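Putative fructosamine-3-kinase (Thermobifida fusca YX, PDB 3F7W) is a putative fructosamine-3-kinase that probably phosphorylates sugar adducts on amines or a related small substrate. Local coordinates at residues Phe120-Asp125 with Met133-Arg138. Residues are numbered along the deposited sequence; the frame is centred on the assembly and turned at random.
Sequences FGATWD and MDNTPR
Phe120 and Arg138 pair as a single antiparallel bridge, hydrogen-bonded both ways: Phe120 N to Arg138 O (3.0 Å) and Arg138 N to Phe120 O (3.1 Å). Beside the second of these bonds, Phe120 O also receives the CA-H of Pro137 (3.2 Å). Further along, Ala122 N gives a nearly straight bond (2.9 Å, 167°) to Asn135 O, lying on a lone pair in the carbonyl plane. Gly121 brings its CA within 3.3 Å of the same oxygen in a CA-H...O contact. Asn135 carries the side-chain contact. Its ND2 donates to Trp124 O (3.1 Å) and, with Trp124 NE1, to one water; indole and amide planes stand almost perpendicular, at 89°. Trp124 CG sits between its backbone N and carbonyl carbon (chi1 61°), folding the indole back so that Ala122 CB covers the centre of one face. Within 133-138, Asp134 OD1 takes Thr136 N in an Asx turn and also Thr136 OG1. The contact closes the base of the hairpin of strands 126-128 and 131-133. Helix 141-159 lies alongside: Arg149 is hydrogen-bonded to Asn135 OD1, and Glu147 forms a salt bridge with Arg138, while Trp124 packs on helix 57-68, edge-to-face with Trp67.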
loop_
_atom_site.group_PDB
_atom_site.type_symbol
_atom_site.label_atom_id
_atom_site.label_comp_id
_atom_site.label_asym_id
_atom_site.label_seq_id
_atom_site.Cartn_x
_atom_site.Cartn_y
_atom_site.Cartn_z
ATOM N N PHE A 120 -0.588 -4.062 -15.374
ATOM C CA PHE A 120 -0.307 -3.034 -14.391
ATOM C C PHE A 120 -1.586 -2.219 -14.185
ATOM O O PHE A 120 -2.360 -2.068 -15.105
ATOM C CB PHE A 120 0.849 -2.176 -14.847
ATOM C CG PHE A 120 2.115 -2.955 -15.026
ATOM C CD1 PHE A 120 2.882 -3.298 -13.920
ATOM C CD2 PHE A 120 2.496 -3.410 -16.289
ATOM C CE1 PHE A 120 4.034 -4.058 -14.064
ATOM C CE2 PHE A 120 3.661 -4.163 -16.448
ATOM C CZ PHE A 120 4.429 -4.489 -15.336
ATOM N N GLY A 121 -1.827 -1.754 -12.958
ATOM C CA GLY A 121 -3.022 -1.022 -12.629
ATOM C C GLY A 121 -4.101 -1.929 -12.067
ATOM O O GLY A 121 -3.812 -2.963 -11.491
ATOM N N ALA A 122 -5.356 -1.549 -12.266
ATOM C CA ALA A 122 -6.494 -2.277 -11.695
ATOM C C ALA A 122 -7.787 -1.885 -12.400
ATOM O O ALA A 122 -7.801 -0.929 -13.170
ATOM C CB ALA A 122 -6.615 -2.062 -10.183
ATOM N N THR A 123 -8.849 -2.653 -12.166
ATOM C CA THR A 123 -10.135 -2.406 -12.811
ATOM C C THR A 123 -10.952 -1.361 -12.046
ATOM O O THR A 123 -11.961 -0.907 -12.535
ATOM C CB THR A 123 -10.963 -3.723 -12.977
ATOM O OG1 THR A 123 -11.121 -4.355 -11.710
ATOM C CG2 THR A 123 -10.277 -4.687 -13.944
ATOM N N TRP A 124 -10.518 -0.981 -10.849
ATOM C CA TRP A 124 -11.201 0.033 -10.043
ATOM C C TRP A 124 -10.334 1.295 -9.936
ATOM O O TRP A 124 -9.104 1.234 -10.024
ATOM C CB TRP A 124 -11.539 -0.524 -8.644
ATOM C CG TRP A 124 -10.330 -0.911 -7.882
ATOM C CD1 TRP A 124 -9.512 -0.080 -7.178
ATOM C CD2 TRP A 124 -9.758 -2.220 -7.791
ATOM N NE1 TRP A 124 -8.456 -0.780 -6.668
ATOM C CE2 TRP A 124 -8.575 -2.101 -7.035
ATOM C CE3 TRP A 124 -10.098 -3.473 -8.323
ATOM C CZ2 TRP A 124 -7.761 -3.185 -6.761
ATOM C CZ3 TRP A 124 -9.290 -4.564 -8.030
ATOM C CH2 TRP A 124 -8.134 -4.410 -7.252
ATOM N N ASP A 125 -10.960 2.438 -9.698
ATOM C CA ASP A 125 -10.227 3.698 -9.547
ATOM C C ASP A 125 -9.425 3.681 -8.260
ATOM O O ASP A 125 -9.918 3.238 -7.219
ATOM C CB ASP A 125 -11.184 4.882 -9.510
ATOM C CG ASP A 125 -11.900 5.133 -10.863
ATOM O OD1 ASP A 125 -11.443 4.670 -11.927
ATOM O OD2 ASP A 125 -12.912 5.839 -10.835
HETATM N N MSE A 133 -5.101 7.894 -7.468
HETATM C CA MSE A 133 -4.006 7.076 -7.967
HETATM C C MSE A 133 -4.541 6.375 -9.235
HETATM O O MSE A 133 -5.494 5.601 -9.164
HETATM C CB MSE A 133 -3.507 6.049 -6.930
HETATM C CG MSE A 133 -2.329 5.195 -7.474
HETATM SE SE MSE A 133 -1.720 3.859 -6.234
HETATM C CE MSE A 133 -3.298 2.718 -6.281
ATOM N N ASP A 134 -3.896 6.652 -10.366
ATOM C CA ASP A 134 -4.386 6.243 -11.700
ATOM C C ASP A 134 -4.091 4.780 -11.957
ATOM O O ASP A 134 -2.922 4.365 -12.090
ATOM C CB ASP A 134 -3.748 7.112 -12.793
ATOM C CG ASP A 134 -4.333 6.838 -14.182
ATOM O OD1 ASP A 134 -5.284 6.036 -14.302
ATOM O OD2 ASP A 134 -3.837 7.439 -15.141
ATOM N N ASN A 135 -5.167 3.998 -11.951
ATOM C CA ASN A 135 -5.107 2.565 -12.100
ATOM C C ASN A 135 -5.375 2.093 -13.521
ATOM O O ASN A 135 -5.475 0.886 -13.751
ATOM C CB ASN A 135 -6.070 1.887 -11.115
ATOM C CG ASN A 135 -5.448 1.686 -9.748
ATOM O OD1 ASN A 135 -4.224 1.747 -9.585
ATOM N ND2 ASN A 135 -6.277 1.407 -8.769
ATOM N N THR A 136 -5.447 3.022 -14.475
ATOM C CA THR A 136 -5.647 2.672 -15.897
ATOM C C THR A 136 -4.737 1.516 -16.264
ATOM O O THR A 136 -3.521 1.614 -16.103
ATOM C CB THR A 136 -5.379 3.854 -16.843
ATOM O OG1 THR A 136 -6.227 4.933 -16.480
ATOM C CG2 THR A 136 -5.667 3.476 -18.316
ATOM N N PRO A 137 -5.324 0.395 -16.711
ATOM C CA PRO A 137 -4.488 -0.750 -17.066
ATOM C C PRO A 137 -3.481 -0.443 -18.150
ATOM O O PRO A 137 -3.821 0.243 -19.123
ATOM C CB PRO A 137 -5.511 -1.797 -17.526
ATOM C CG PRO A 137 -6.771 -1.430 -16.842
ATOM C CD PRO A 137 -6.762 0.068 -16.778
ATOM N N ARG A 138 -2.267 -0.948 -17.974
ATOM C CA ARG A 138 -1.160 -0.756 -18.905
ATOM C C ARG A 138 -0.373 -2.053 -19.011
ATOM O O ARG A 138 -0.341 -2.853 -18.078
ATOM C CB ARG A 138 -0.220 0.367 -18.437
ATOM C CG ARG A 138 -0.874 1.684 -18.125
ATOM C CD ARG A 138 -1.478 2.326 -19.364
ATOM N NE ARG A 138 -0.472 2.682 -20.352
ATOM C CZ ARG A 138 0.197 3.834 -20.382
ATOM N NH1 ARG A 138 0.018 4.758 -19.453
ATOM N NH2 ARG A 138 1.073 4.052 -21.334
HETATM O O HOH W 1 -6.036 0.623 -5.835
#